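Local atomic coordinates of enoyl-CoA hydratase/isomerase family protein (Ruegeria pomeroyi, PDB entry 3L3S), a protein that probably acts as a hydro-lyase of the crotonase superfamily, handling coenzyme A thioesters in fatty acid metabolism. Residues L30-H39 against D88-D99; A115-M123 against A135-Q143. All coordinates share one frame; numbering follows the deposited sequence.

How the interactions relate
The two contacts meet at the helix that follows strand 114-116. Interaction 1 pairs helices 32-45 and 84-101, and interaction 2 joins residues 115-123 to strand 137-138; they lie about 16 Å apart, centre to centre. L30 CD1 packs on A118 O at 3.4 Å, while the selenium of M97, SE, comes within 3.8 Å of L122 CA. In crotonases an oxyanion hole is usually built from backbone NH groups at the start of this helix and in the loop after strand 62-64, so A118 and H67 probably lie beside that site. Both contacts also face a second subunit, where Y232 meets M97 and accepts a hydrogen bond from Q121.

Interaction 1: residues L30-H39 against D88-D99; sequences LSRAMIAALH and DLFEACSALMLD
Two nearly parallel helices pack here by a knob-into-hole contact, with I35 seated among L89, A92, C93 and L96. The axes of helices 32-39 and 88-99 approach to 9.7 Å at 26°. With CG1 anti to the carbonyl carbon, the longer branch of I35 runs down between neighbouring turns, and its CD1 lies 3.9 Å from L89 CD1 and equally near C93 CB. The other branch, CG2, rests on A92 and on the CD2 methyl of L96.

Polar pairs flank this apolar centre. R32, its chain bent at chi2 (56°), donates NE to D88 OD2 at 2.9 Å in a salt bridge that is noticeably bent. The carboxylate is met at the edge of the guanidinium, while A92 CB lies over one face, 3.6 Å from CZ.

These are the first long helix of a crotonase fold and the helix 84-101 that follows its strand 62-64; the outer side of the latter, at F90 and S94, packs on a second subunit. Further along, H39 sends NE2 almost straight to D99 OD2 at 2.7 Å. The acceptor lies in the ring plane, but the carboxylate stands across it, the planes 79° apart. L96 CA sits over the imidazole face, 4.0 Å from its centroid, in a CH-pi contact, and the nearby acid would probably favour a protonated ring. Before the first helix, L30 CD1 and M97 CE meet tip to tip at 4.1 Å.

Interaction 2: residues A115-M123 against A135-Q143; sequences ATAAGLQLM and ARFCLPGVQ
The F137 ring turns its edge to both L120 and M123. L120 CD1 reaches F137 CD1 at 3.6 Å, and the selenium of M123 (a selenomethionine) lies 3.6 Å from F137 CE1; seen from the ring centroid it stands 74° off the normal, a Met-aromatic contact made at the rim. CG of L120 stands anti to the backbone N (chi1 -176°), which spreads its two methyls over strand 137-138 and the residue after it: CD1 goes to the phenyl ring, CD2 to C138 O and, at 3.9 Å, to L139 CD2. Cut back to an alanine, L120 would probably leave the F137 edge and L139 CD2 without their shared partner, with a gap beside the ring. On the reverse face T116 and C138 lie side by side, and T116 OG1 meets P140 CG crosswise at 3.3 Å.

Parallel beta pairing carries these side chains: A115 N donates to R136 O (3.0 Å), C138 N to A115 O (3.1 Å) and A117 N to C138 O (3.2 Å). Strand 114-116 is the middle of a three-stranded parallel sheet, its T116 backbone bonded to C64 of 62-64, while helix 150-155 packs on L120 and L139, and strand 107-111 on M123.

Interaction 1: residues L30-H39 against D88-D99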
loop_
_atom_site.group_PDB
_atom_site.type_symbol
_atom_site.label_atom_id
_atom_site.label_comp_id
_atom_site.label_asym_id
_atom_site.label_seq_id
_atom_site.Cartn_x
_atom_site.Cartn_y
_atom_site.Cartn_z
ATOM N N LEU B 30 -3.613 -28.317 -4.917
ATOM C CA LEU B 30 -3.072 -28.295 -3.570
ATOM C C LEU B 30 -3.913 -29.215 -2.688
ATOM O O LEU B 30 -4.751 -28.765 -1.896
ATOM C CB LEU B 30 -3.027 -26.867 -3.010
ATOM C CG LEU B 30 -2.026 -25.918 -3.671
ATOM C CD1 LEU B 30 -2.335 -24.496 -3.317
ATOM C CD2 LEU B 30 -0.611 -26.250 -3.277
ATOM N N SER B 31 -3.736 -30.522 -2.898
ATOM C CA SER B 31 -4.404 -31.545 -2.096
ATOM C C SER B 31 -3.619 -31.607 -0.774
ATOM O O SER B 31 -2.595 -30.923 -0.632
ATOM C CB SER B 31 -4.368 -32.901 -2.815
ATOM O OG SER B 31 -3.047 -33.359 -3.041
ATOM N N ARG B 32 -4.070 -32.414 0.185
ATOM C CA ARG B 32 -3.369 -32.519 1.463
ATOM C C ARG B 32 -1.960 -33.103 1.291
ATOM O O ARG B 32 -1.009 -32.635 1.924
ATOM C CB ARG B 32 -4.210 -33.310 2.472
ATOM C CG ARG B 32 -3.648 -33.365 3.897
ATOM C CD ARG B 32 -3.401 -31.980 4.523
ATOM N NE ARG B 32 -2.566 -32.091 5.717
ATOM C CZ ARG B 32 -1.234 -32.092 5.714
ATOM N NH1 ARG B 32 -0.561 -31.971 4.580
ATOM N NH2 ARG B 32 -0.574 -32.236 6.852
ATOM N N ALA B 33 -1.823 -34.025 0.337
ATOM C CA ALA B 33 -0.548 -34.676 0.038
ATOM C C ALA B 33 0.411 -33.758 -0.727
ATOM O O ALA B 33 1.623 -33.947 -0.669
ATOM C CB ALA B 33 -0.791 -35.970 -0.746
HETATM N N MSE B 34 -0.148 -32.777 -1.442
HETATM C CA MSE B 34 0.638 -31.810 -2.213
HETATM C C MSE B 34 1.177 -30.730 -1.278
HETATM O O MSE B 34 2.332 -30.317 -1.401
HETATM C CB MSE B 34 -0.201 -31.193 -3.349
HETATM C CG MSE B 34 0.491 -30.100 -4.180
HETATM SE SE MSE B 34 2.018 -30.681 -5.245
HETATM C CE MSE B 34 1.095 -30.897 -6.941
ATOM N N ILE B 35 0.342 -30.307 -0.330
ATOM C CA ILE B 35 0.707 -29.306 0.671
ATOM C C ILE B 35 1.838 -29.868 1.544
ATOM O O ILE B 35 2.807 -29.169 1.811
ATOM C CB ILE B 35 -0.525 -28.903 1.524
ATOM C CG1 ILE B 35 -1.494 -28.082 0.664
ATOM C CG2 ILE B 35 -0.113 -28.107 2.780
ATOM C CD1 ILE B 35 -2.905 -28.020 1.202
ATOM N N ALA B 36 1.731 -31.148 1.907
ATOM C CA ALA B 36 2.739 -31.832 2.728
ATOM C C ALA B 36 4.054 -31.961 1.964
ATOM O O ALA B 36 5.111 -31.683 2.520
ATOM C CB ALA B 36 2.239 -33.212 3.167
ATOM N N ALA B 37 3.961 -32.293 0.670
ATOM C CA ALA B 37 5.128 -32.435 -0.208
ATOM C C ALA B 37 5.828 -31.092 -0.397
ATOM O O ALA B 37 7.058 -31.021 -0.370
ATOM C CB ALA B 37 4.725 -33.002 -1.557
ATOM N N LEU B 38 5.035 -30.028 -0.537
ATOM C CA LEU B 38 5.567 -28.677 -0.710
ATOM C C LEU B 38 6.202 -28.161 0.561
ATOM O O LEU B 38 7.197 -27.446 0.500
ATOM C CB LEU B 38 4.488 -27.706 -1.175
ATOM C CG LEU B 38 4.183 -27.596 -2.671
ATOM C CD1 LEU B 38 2.902 -26.791 -2.846
ATOM C CD2 LEU B 38 5.348 -26.933 -3.418
ATOM N N HIS B 39 5.659 -28.572 1.707
ATOM C CA HIS B 39 6.183 -28.144 2.997
ATOM C C HIS B 39 7.461 -28.897 3.360
ATOM O O HIS B 39 8.387 -28.304 3.906
ATOM C CB HIS B 39 5.123 -28.285 4.089
ATOM C CG HIS B 39 5.230 -27.270 5.188
ATOM N ND1 HIS B 39 4.247 -27.113 6.139
ATOM C CD2 HIS B 39 6.219 -26.406 5.528
ATOM C CE1 HIS B 39 4.630 -26.206 7.021
ATOM N NE2 HIS B 39 5.822 -25.762 6.673
ATOM N N ASP B 88 -7.911 -29.879 9.046
ATOM C CA ASP B 88 -6.525 -30.333 8.914
ATOM C C ASP B 88 -5.911 -29.745 7.635
ATOM O O ASP B 88 -4.760 -29.292 7.646
ATOM C CB ASP B 88 -6.475 -31.872 8.890
ATOM C CG ASP B 88 -5.097 -32.414 8.559
ATOM O OD1 ASP B 88 -4.241 -32.472 9.463
ATOM O OD2 ASP B 88 -4.866 -32.748 7.380
ATOM N N LEU B 89 -6.717 -29.723 6.569
ATOM C CA LEU B 89 -6.332 -29.216 5.251
ATOM C C LEU B 89 -5.929 -27.745 5.282
ATOM O O LEU B 89 -4.808 -27.415 4.911
ATOM C CB LEU B 89 -7.473 -29.435 4.231
ATOM C CG LEU B 89 -7.361 -28.960 2.772
ATOM C CD1 LEU B 89 -6.320 -29.753 2.004
ATOM C CD2 LEU B 89 -8.710 -29.092 2.091
ATOM N N PHE B 90 -6.827 -26.897 5.781
ATOM C CA PHE B 90 -6.595 -25.459 5.866
ATOM C C PHE B 90 -5.510 -25.015 6.855
ATOM O O PHE B 90 -4.751 -24.089 6.546
ATOM C CB PHE B 90 -7.912 -24.711 6.098
ATOM C CG PHE B 90 -8.924 -24.893 4.991
ATOM C CD1 PHE B 90 -8.531 -24.898 3.634
ATOM C CD2 PHE B 90 -10.276 -25.098 5.297
ATOM C CE1 PHE B 90 -9.481 -25.113 2.595
ATOM C CE2 PHE B 90 -11.238 -25.312 4.272
ATOM C CZ PHE B 90 -10.834 -25.322 2.917
ATOM N N GLU B 91 -5.415 -25.690 8.012
ATOM C CA GLU B 91 -4.387 -25.382 9.020
ATOM C C GLU B 91 -2.988 -25.726 8.500
ATOM O O GLU B 91 -2.013 -25.013 8.785
ATOM C CB GLU B 91 -4.659 -26.104 10.350
ATOM C CG GLU B 91 -5.719 -25.411 11.228
ATOM C CD GLU B 91 -6.237 -26.254 12.403
ATOM O OE1 GLU B 91 -7.175 -25.777 13.075
ATOM O OE2 GLU B 91 -5.740 -27.378 12.660
ATOM N N ALA B 92 -2.915 -26.782 7.685
ATOM C CA ALA B 92 -1.656 -27.219 7.084
ATOM C C ALA B 92 -1.314 -26.325 5.902
ATOM O O ALA B 92 -0.135 -26.073 5.634
ATOM C CB ALA B 92 -1.746 -28.652 6.645
ATOM N N CYS B 93 -2.351 -25.837 5.216
ATOM C CA CYS B 93 -2.168 -24.943 4.076
ATOM C C CYS B 93 -1.669 -23.590 4.568
ATOM O O CYS B 93 -0.759 -23.028 3.975
ATOM C CB CYS B 93 -3.463 -24.757 3.288
ATOM S SG CYS B 93 -3.273 -23.626 1.901
ATOM N N SER B 94 -2.231 -23.119 5.684
ATOM C CA SER B 94 -1.849 -21.850 6.302
ATOM C C SER B 94 -0.438 -21.918 6.864
ATOM O O SER B 94 0.318 -20.949 6.758
ATOM C CB SER B 94 -2.823 -21.464 7.411
ATOM O OG SER B 94 -4.073 -21.069 6.877
ATOM N N ALA B 95 -0.069 -23.086 7.394
ATOM C CA ALA B 95 1.270 -23.299 7.959
ATOM C C ALA B 95 2.350 -23.263 6.876
ATOM O O ALA B 95 3.462 -22.797 7.123
ATOM C CB ALA B 95 1.329 -24.616 8.736
ATOM N N LEU B 96 1.995 -23.729 5.674
ATOM C CA LEU B 96 2.896 -23.740 4.518
ATOM C C LEU B 96 3.090 -22.316 4.006
ATOM O O LEU B 96 4.228 -21.835 3.890
ATOM C CB LEU B 96 2.331 -24.627 3.400
ATOM C CG LEU B 96 2.816 -24.459 1.949
ATOM C CD1 LEU B 96 4.221 -25.000 1.762
ATOM C CD2 LEU B 96 1.846 -25.144 1.009
HETATM N N MSE B 97 1.967 -21.633 3.796
HETATM C CA MSE B 97 1.951 -20.269 3.278
HETATM C C MSE B 97 2.643 -19.258 4.177
HETATM O O MSE B 97 3.256 -18.313 3.684
HETATM C CB MSE B 97 0.519 -19.834 2.985
HETATM C CG MSE B 97 -0.215 -20.729 2.014
HETATM SE SE MSE B 97 0.585 -20.756 0.274
HETATM C CE MSE B 97 -0.539 -22.118 -0.567
ATOM N N LEU B 98 2.604 -19.518 5.486
ATOM C CA LEU B 98 3.243 -18.673 6.496
ATOM C C LEU B 98 4.753 -18.840 6.361
ATOM O O LEU B 98 5.466 -17.870 6.088
ATOM C CB LEU B 98 2.806 -19.091 7.907
ATOM C CG LEU B 98 2.169 -18.078 8.869
ATOM C CD1 LEU B 98 1.887 -18.759 10.213
ATOM C CD2 LEU B 98 3.057 -16.850 9.057
ATOM N N ASP B 99 5.197 -20.096 6.460
ATOM C CA ASP B 99 6.605 -20.505 6.338
ATOM C C ASP B 99 7.265 -20.049 5.031
ATOM O O ASP B 99 8.453 -19.747 5.013
ATOM C CB ASP B 99 6.705 -22.036 6.396
ATOM C CG ASP B 99 6.888 -22.578 7.799
ATOM O OD1 ASP B 99 6.682 -21.850 8.803
ATOM O OD2 ASP B 99 7.242 -23.770 7.890
#

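Interaction 2: residues A115-M123 against A135-Q143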
loop_
_atom_site.group_PDB
_atom_site.type_symbol
_atom_site.label_atom_id
_atom_site.label_comp_id
_atom_site.label_asym_id
_atom_site.label_seq_id
_atom_site.Cartn_x
_atom_site.Cartn_y
_atom_site.Cartn_z
ATOM N N ALA B 115 -3.932 -18.662 -12.177
ATOM C CA ALA B 115 -3.633 -18.840 -10.756
ATOM C C ALA B 115 -4.934 -18.505 -10.029
ATOM O O ALA B 115 -5.341 -17.339 -9.941
ATOM C CB ALA B 115 -2.502 -17.910 -10.334
ATOM N N THR B 116 -5.625 -19.550 -9.592
ATOM C CA THR B 116 -6.910 -19.392 -8.911
ATOM C C THR B 116 -6.977 -19.960 -7.501
ATOM O O THR B 116 -6.391 -21.002 -7.209
ATOM C CB THR B 116 -8.109 -19.916 -9.781
ATOM O OG1 THR B 116 -9.203 -20.307 -8.943
ATOM C CG2 THR B 116 -7.709 -21.089 -10.645
ATOM N N ALA B 117 -7.723 -19.246 -6.652
ATOM C CA ALA B 117 -7.972 -19.581 -5.250
ATOM C C ALA B 117 -6.663 -19.734 -4.484
ATOM O O ALA B 117 -5.834 -18.823 -4.528
ATOM C CB ALA B 117 -8.859 -20.839 -5.149
ATOM N N ALA B 118 -6.443 -20.893 -3.855
ATOM C CA ALA B 118 -5.210 -21.161 -3.107
ATOM C C ALA B 118 -3.975 -21.179 -4.018
ATOM O O ALA B 118 -2.842 -21.119 -3.545
ATOM C CB ALA B 118 -5.331 -22.456 -2.308
ATOM N N GLY B 119 -4.235 -21.203 -5.328
ATOM C CA GLY B 119 -3.198 -21.175 -6.341
ATOM C C GLY B 119 -2.663 -19.770 -6.515
ATOM O O GLY B 119 -1.488 -19.582 -6.859
ATOM N N LEU B 120 -3.522 -18.779 -6.270
ATOM C CA LEU B 120 -3.115 -17.378 -6.340
ATOM C C LEU B 120 -2.391 -17.024 -5.033
ATOM O O LEU B 120 -1.478 -16.218 -5.036
ATOM C CB LEU B 120 -4.316 -16.458 -6.575
ATOM C CG LEU B 120 -4.070 -14.957 -6.773
ATOM C CD1 LEU B 120 -3.118 -14.697 -7.931
ATOM C CD2 LEU B 120 -5.383 -14.275 -7.004
ATOM N N GLN B 121 -2.768 -17.703 -3.949
ATOM C CA GLN B 121 -2.164 -17.529 -2.623
ATOM C C GLN B 121 -0.694 -17.973 -2.619
ATOM O O GLN B 121 0.158 -17.263 -2.088
ATOM C CB GLN B 121 -2.959 -18.335 -1.587
ATOM C CG GLN B 121 -2.391 -18.378 -0.174
ATOM C CD GLN B 121 -3.293 -19.087 0.818
ATOM O OE1 GLN B 121 -4.195 -19.852 0.450
ATOM N NE2 GLN B 121 -3.060 -18.825 2.093
ATOM N N LEU B 122 -0.421 -19.128 -3.237
ATOM C CA LEU B 122 0.922 -19.718 -3.347
ATOM C C LEU B 122 1.858 -18.753 -4.043
ATOM O O LEU B 122 3.000 -18.544 -3.613
ATOM C CB LEU B 122 0.869 -21.026 -4.153
ATOM C CG LEU B 122 2.152 -21.865 -4.313
ATOM C CD1 LEU B 122 2.526 -22.525 -2.990
ATOM C CD2 LEU B 122 1.954 -22.924 -5.399
HETATM N N MSE B 123 1.328 -18.150 -5.105
HETATM C CA MSE B 123 2.034 -17.175 -5.914
HETATM C C MSE B 123 2.220 -15.890 -5.088
HETATM O O MSE B 123 3.323 -15.359 -5.008
HETATM C CB MSE B 123 1.221 -16.887 -7.177
HETATM C CG MSE B 123 1.985 -16.170 -8.248
HETATM SE SE MSE B 123 0.882 -14.895 -9.216
HETATM C CE MSE B 123 0.637 -13.714 -7.696
ATOM N N ALA B 135 -1.372 -15.139 -18.696
ATOM C CA ALA B 135 -1.663 -15.417 -17.294
ATOM C C ALA B 135 -2.881 -14.673 -16.742
ATOM O O ALA B 135 -2.988 -13.447 -16.865
ATOM C CB ALA B 135 -0.432 -15.149 -16.430
ATOM N N ARG B 136 -3.828 -15.452 -16.215
ATOM C CA ARG B 136 -5.055 -14.923 -15.626
ATOM C C ARG B 136 -5.051 -15.195 -14.126
ATOM O O ARG B 136 -4.360 -16.097 -13.646
ATOM C CB ARG B 136 -6.301 -15.472 -16.314
ATOM C CG ARG B 136 -6.472 -14.997 -17.766
ATOM C CD ARG B 136 -7.643 -15.691 -18.463
ATOM N NE ARG B 136 -7.674 -17.137 -18.203
ATOM C CZ ARG B 136 -7.289 -18.086 -19.055
ATOM N NH1 ARG B 136 -6.828 -17.779 -20.265
ATOM N NH2 ARG B 136 -7.363 -19.357 -18.683
ATOM N N PHE B 137 -5.721 -14.321 -13.379
ATOM C CA PHE B 137 -5.738 -14.382 -11.918
ATOM C C PHE B 137 -7.154 -14.314 -11.379
ATOM O O PHE B 137 -7.947 -13.465 -11.792
ATOM C CB PHE B 137 -4.875 -13.236 -11.348
ATOM C CG PHE B 137 -3.495 -13.160 -11.956
ATOM C CD1 PHE B 137 -2.437 -13.910 -11.420
ATOM C CD2 PHE B 137 -3.267 -12.410 -13.127
ATOM C CE1 PHE B 137 -1.162 -13.920 -12.043
ATOM C CE2 PHE B 137 -2.004 -12.418 -13.762
ATOM C CZ PHE B 137 -0.952 -13.167 -13.224
ATOM N N CYS B 138 -7.451 -15.166 -10.403
ATOM C CA CYS B 138 -8.795 -15.221 -9.863
ATOM C C CYS B 138 -8.901 -15.661 -8.416
ATOM O O CYS B 138 -8.001 -16.301 -7.870
ATOM C CB CYS B 138 -9.625 -16.180 -10.730
ATOM S SG CYS B 138 -11.373 -16.265 -10.356
ATOM N N LEU B 139 -10.029 -15.266 -7.821
ATOM C CA LEU B 139 -10.461 -15.619 -6.468
ATOM C C LEU B 139 -11.968 -15.915 -6.704
ATOM O O LEU B 139 -12.815 -15.056 -6.468
ATOM C CB LEU B 139 -10.253 -14.467 -5.464
ATOM C CG LEU B 139 -8.855 -14.085 -4.956
ATOM C CD1 LEU B 139 -8.969 -13.057 -3.837
ATOM C CD2 LEU B 139 -8.100 -15.306 -4.464
ATOM N N PRO B 140 -12.311 -17.160 -7.136
ATOM C CA PRO B 140 -13.677 -17.613 -7.443
ATOM C C PRO B 140 -14.661 -18.132 -6.388
ATOM O O PRO B 140 -15.678 -18.720 -6.761
ATOM C CB PRO B 140 -13.413 -18.683 -8.492
ATOM C CG PRO B 140 -12.240 -19.402 -7.896
ATOM C CD PRO B 140 -11.363 -18.286 -7.330
ATOM N N GLY B 141 -14.389 -17.895 -5.107
ATOM C CA GLY B 141 -15.256 -18.379 -4.034
ATOM C C GLY B 141 -16.744 -18.076 -4.031
ATOM O O GLY B 141 -17.559 -18.974 -3.792
ATOM N N VAL B 142 -17.095 -16.823 -4.310
ATOM C CA VAL B 142 -18.487 -16.366 -4.346
ATOM C C VAL B 142 -19.387 -17.101 -5.351
ATOM O O VAL B 142 -20.578 -17.301 -5.101
ATOM C CB VAL B 142 -18.564 -14.843 -4.589
ATOM C CG1 VAL B 142 -18.171 -14.099 -3.326
ATOM C CG2 VAL B 142 -17.663 -14.431 -5.748
ATOM N N GLN B 143 -18.773 -17.565 -6.437
ATOM C CA GLN B 143 -19.451 -18.286 -7.510
ATOM C C GLN B 143 -19.747 -19.736 -7.114
ATOM O O GLN B 143 -20.638 -20.367 -7.683
ATOM C CB GLN B 143 -18.577 -18.290 -8.765
ATOM C CG GLN B 143 -17.904 -16.962 -9.093
ATOM C CD GLN B 143 -16.845 -17.091 -10.177
ATOM O OE1 GLN B 143 -16.145 -18.105 -10.271
ATOM N NE2 GLN B 143 -16.722 -16.060 -11.000
#